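Local coordinates for protein Ras-3 from Cryphonectria parasitica (Cryphonectria parasitica, PDB 4KU4) that is a Ras-family small G protein with the P-loop nucleotide-binding fold, holding guanosine-5'-diphosphate in its pocket, at residues Val143-Asp148 and Thr174-Gly179. Numbering follows the deposited sequence. Where two conformers were deposited one is given.
With GDP (guanosine-5'-diphosphate), chain C.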
loop_
_atom_site.group_PDB
_atom_site.type_symbol
_atom_site.label_atom_id
_atom_site.label_comp_id
_atom_site.label_asym_id
_atom_site.label_seq_id
_atom_site.Cartn_x
_atom_site.Cartn_y
_atom_site.Cartn_z
ATOM N N VAL A 143 -0.628 4.114 -4.226
ATOM C CA VAL A 143 -1.194 3.229 -5.234
ATOM C C VAL A 143 -2.453 3.824 -5.839
ATOM O O VAL A 143 -3.411 4.114 -5.132
ATOM C CB VAL A 143 -1.515 1.840 -4.645
ATOM C CG1 VAL A 143 -2.333 0.997 -5.627
ATOM C CG2 VAL A 143 -0.240 1.111 -4.238
ATOM N N GLY A 144 -2.448 4.027 -7.146
ATOM C CA GLY A 144 -3.651 4.479 -7.839
ATOM C C GLY A 144 -4.395 3.257 -8.345
ATOM O O GLY A 144 -4.042 2.713 -9.387
ATOM N N ASN A 145 -5.424 2.834 -7.609
ATOM C CA ASN A 145 -6.129 1.591 -7.920
ATOM C C ASN A 145 -7.342 1.840 -8.804
ATOM O O ASN A 145 -7.778 2.982 -8.960
ATOM C CB ASN A 145 -6.551 0.875 -6.637
ATOM C CG ASN A 145 -7.076 -0.536 -6.899
ATOM O OD1 ASN A 145 -6.494 -1.290 -7.682
ATOM N ND2 ASN A 145 -8.163 -0.905 -6.222
ATOM N N LYS A 146 -7.857 0.757 -9.384
ATOM C CA LYS A 146 -8.982 0.772 -10.317
ATOM C C LYS A 146 -8.579 1.376 -11.661
ATOM O O LYS A 146 -9.366 2.067 -12.308
ATOM C CB LYS A 146 -10.213 1.484 -9.728
ATOM C CG LYS A 146 -10.514 1.171 -8.265
ATOM C CD LYS A 146 -11.991 1.340 -7.953
ATOM C CE LYS A 146 -12.272 1.122 -6.461
ATOM N NZ LYS A 146 -13.621 1.633 -6.079
ATOM N N CYS A 147 -7.354 1.101 -12.095
ATOM C CA CYS A 147 -6.886 1.680 -13.351
ATOM C C CYS A 147 -7.564 1.051 -14.579
ATOM O O CYS A 147 -7.451 1.569 -15.685
ATOM C CB CYS A 147 -5.305 1.666 -13.517
ATOM S SG CYS A 147 -4.599 -0.016 -13.618
ATOM N N ASP A 148 -8.263 -0.066 -14.378
ATOM C CA ASP A 148 -9.055 -0.680 -15.452
ATOM C C ASP A 148 -10.252 0.215 -15.787
ATOM O O ASP A 148 -10.909 0.037 -16.813
ATOM C CB ASP A 148 -9.543 -2.069 -15.040
ATOM C CG ASP A 148 -10.329 -2.046 -13.746
ATOM O OD1 ASP A 148 -9.707 -1.852 -12.683
ATOM O OD2 ASP A 148 -11.564 -2.188 -13.784
ATOM N N THR A 174 -2.596 0.348 -10.301
ATOM C CA THR A 174 -2.997 -1.051 -10.219
ATOM C C THR A 174 -4.451 -1.319 -10.537
ATOM O O THR A 174 -5.267 -0.395 -10.589
ATOM C CB THR A 174 -2.836 -1.567 -8.739
ATOM O OG1 THR A 174 -3.684 -0.810 -7.861
ATOM C CG2 THR A 174 -1.385 -1.466 -8.283
ATOM N N SER A 175 -4.756 -2.585 -10.820
ATOM C CA SER A 175 -6.146 -3.007 -10.922
ATOM C C SER A 175 -6.263 -4.275 -10.096
ATOM O O SER A 175 -5.821 -5.335 -10.524
ATOM C CB SER A 175 -6.630 -3.261 -12.347
ATOM O OG SER A 175 -7.950 -3.785 -12.332
ATOM N N ALA A 176 -6.781 -4.144 -8.874
ATOM C CA ALA A 176 -7.032 -5.293 -8.020
ATOM C C ALA A 176 -7.926 -6.293 -8.720
ATOM O O ALA A 176 -7.842 -7.497 -8.468
ATOM C CB ALA A 176 -7.679 -4.838 -6.711
ATOM N N LYS A 177 -8.798 -5.794 -9.589
ATOM C CA LYS A 177 -9.787 -6.646 -10.248
ATOM C C LYS A 177 -9.101 -7.526 -11.277
ATOM O O LYS A 177 -9.374 -8.721 -11.359
ATOM C CB LYS A 177 -10.879 -5.791 -10.905
ATOM C CG LYS A 177 -11.934 -6.595 -11.657
ATOM C CD LYS A 177 -12.845 -5.692 -12.478
ATOM C CE LYS A 177 -13.615 -6.499 -13.516
ATOM N NZ LYS A 177 -14.411 -5.657 -14.444
ATOM N N LEU A 178 -8.179 -6.945 -12.040
ATOM C CA LEU A 178 -7.493 -7.710 -13.084
ATOM C C LEU A 178 -6.148 -8.276 -12.630
ATOM O O LEU A 178 -5.566 -9.117 -13.311
ATOM C CB LEU A 178 -7.342 -6.875 -14.357
ATOM C CG LEU A 178 -8.684 -6.515 -14.993
ATOM C CD1 LEU A 178 -8.496 -5.714 -16.263
ATOM C CD2 LEU A 178 -9.465 -7.785 -15.281
ATOM N N GLY A 179 -5.677 -7.827 -11.470
ATOM C CA GLY A 179 -4.392 -8.237 -10.930
ATOM C C GLY A 179 -3.227 -7.412 -11.458
ATOM O O GLY A 179 -2.067 -7.664 -11.124
HETATM P PB GDP C . -11.698 -1.024 0.510
HETATM O O1B GDP C . -11.198 -2.269 1.204
HETATM O O2B GDP C . -10.541 -0.047 0.324
HETATM O O3B GDP C . -12.812 -0.381 1.311
HETATM O O3A GDP C . -12.247 -1.443 -0.955
HETATM P PA GDP C . -12.758 -2.913 -1.440
HETATM O O1A GDP C . -11.610 -3.870 -1.673
HETATM O O2A GDP C . -13.785 -3.508 -0.508
HETATM O "O5'" GDP C . -13.407 -2.576 -2.865
HETATM C "C5'" GDP C . -14.495 -1.648 -2.923
HETATM C "C4'" GDP C . -15.183 -1.836 -4.264
HETATM O "O4'" GDP C . -14.231 -1.535 -5.263
HETATM C "C3'" GDP C . -15.628 -3.264 -4.510
HETATM O "O3'" GDP C . -16.890 -3.260 -5.204
HETATM C "C2'" GDP C . -14.559 -3.816 -5.421
HETATM O "O2'" GDP C . -15.062 -4.838 -6.280
HETATM C "C1'" GDP C . -14.155 -2.584 -6.205
HETATM N N9 GDP C . -12.755 -2.618 -6.673
HETATM C C8 GDP C . -11.648 -2.740 -5.914
HETATM N N7 GDP C . -10.538 -2.704 -6.688
HETATM C C5 GDP C . -10.941 -2.545 -7.961
HETATM C C6 GDP C . -10.294 -2.435 -9.277
HETATM O O6 GDP C . -9.057 -2.477 -9.377
HETATM N N1 GDP C . -11.075 -2.273 -10.355
HETATM C C2 GDP C . -12.406 -2.227 -10.286
HETATM N N2 GDP C . -13.102 -2.075 -11.439
HETATM N N3 GDP C . -13.075 -2.327 -9.110
HETATM C C4 GDP C . -12.400 -2.488 -7.948
HETATM O O HOH W 1 -13.061 -3.012 -15.826
#
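Asn-145 and Thr-174 meet through a side-chain hydrogen bond, Thr-174 OG1 to Asn-145 OD1 at 2.9 Å, the hydroxyl tilted 26° from the amide plane. The same OD1 accepts the backbone N-H of Ala-176, which lies in that plane on a lone pair, so two bonds fix the rotation of the amide; Asn-145 ND2 bonds to the carbonyl of Val-25 and lies 3.0 Å from N7 of GDP. Backbone bonds add to the grip: Thr-174 N donates to Gly-144 O at 2.9 Å, and Cys-147 N reaches Thr-174 O at 3.0 Å.

Asp-148 joins the segments to the guanine. Its OD1 accepts from N1 of GDP at 2.7 Å and its OD2 from N2 at 2.8 Å, both nearly straight. Ser-175 OG, with chi1 175° carrying it away from its own N, donates to Asp-148 OD1 at 2.6 Å from above the carboxylate plane and accepts the N-H of Leu-178 in an ST motif; this hydroxyl is a second-shell group that helps to position the carboxylate. A water links Asp-148 OD2 to Lys-177 NZ.

Nonpolar contacts flank the base: the extended Lys-146 chain runs along one face, and CB of Lys-177 lies 3.6 Å from N1 of GDP. The segments carry the NKxD and SAK motifs of Ras-like G proteins, which recognise guanine.

Segment 143-148 takes in the last residues of strand 140-145, bonded to strand 88-94, and the loop that follows, while 174-179 follows edge strand 170-173. Helix 27-35 packs on Asn-145, Thr-174 and Ala-176, and Ala-185 of helix 182-196 touches Val-143 and Thr-174.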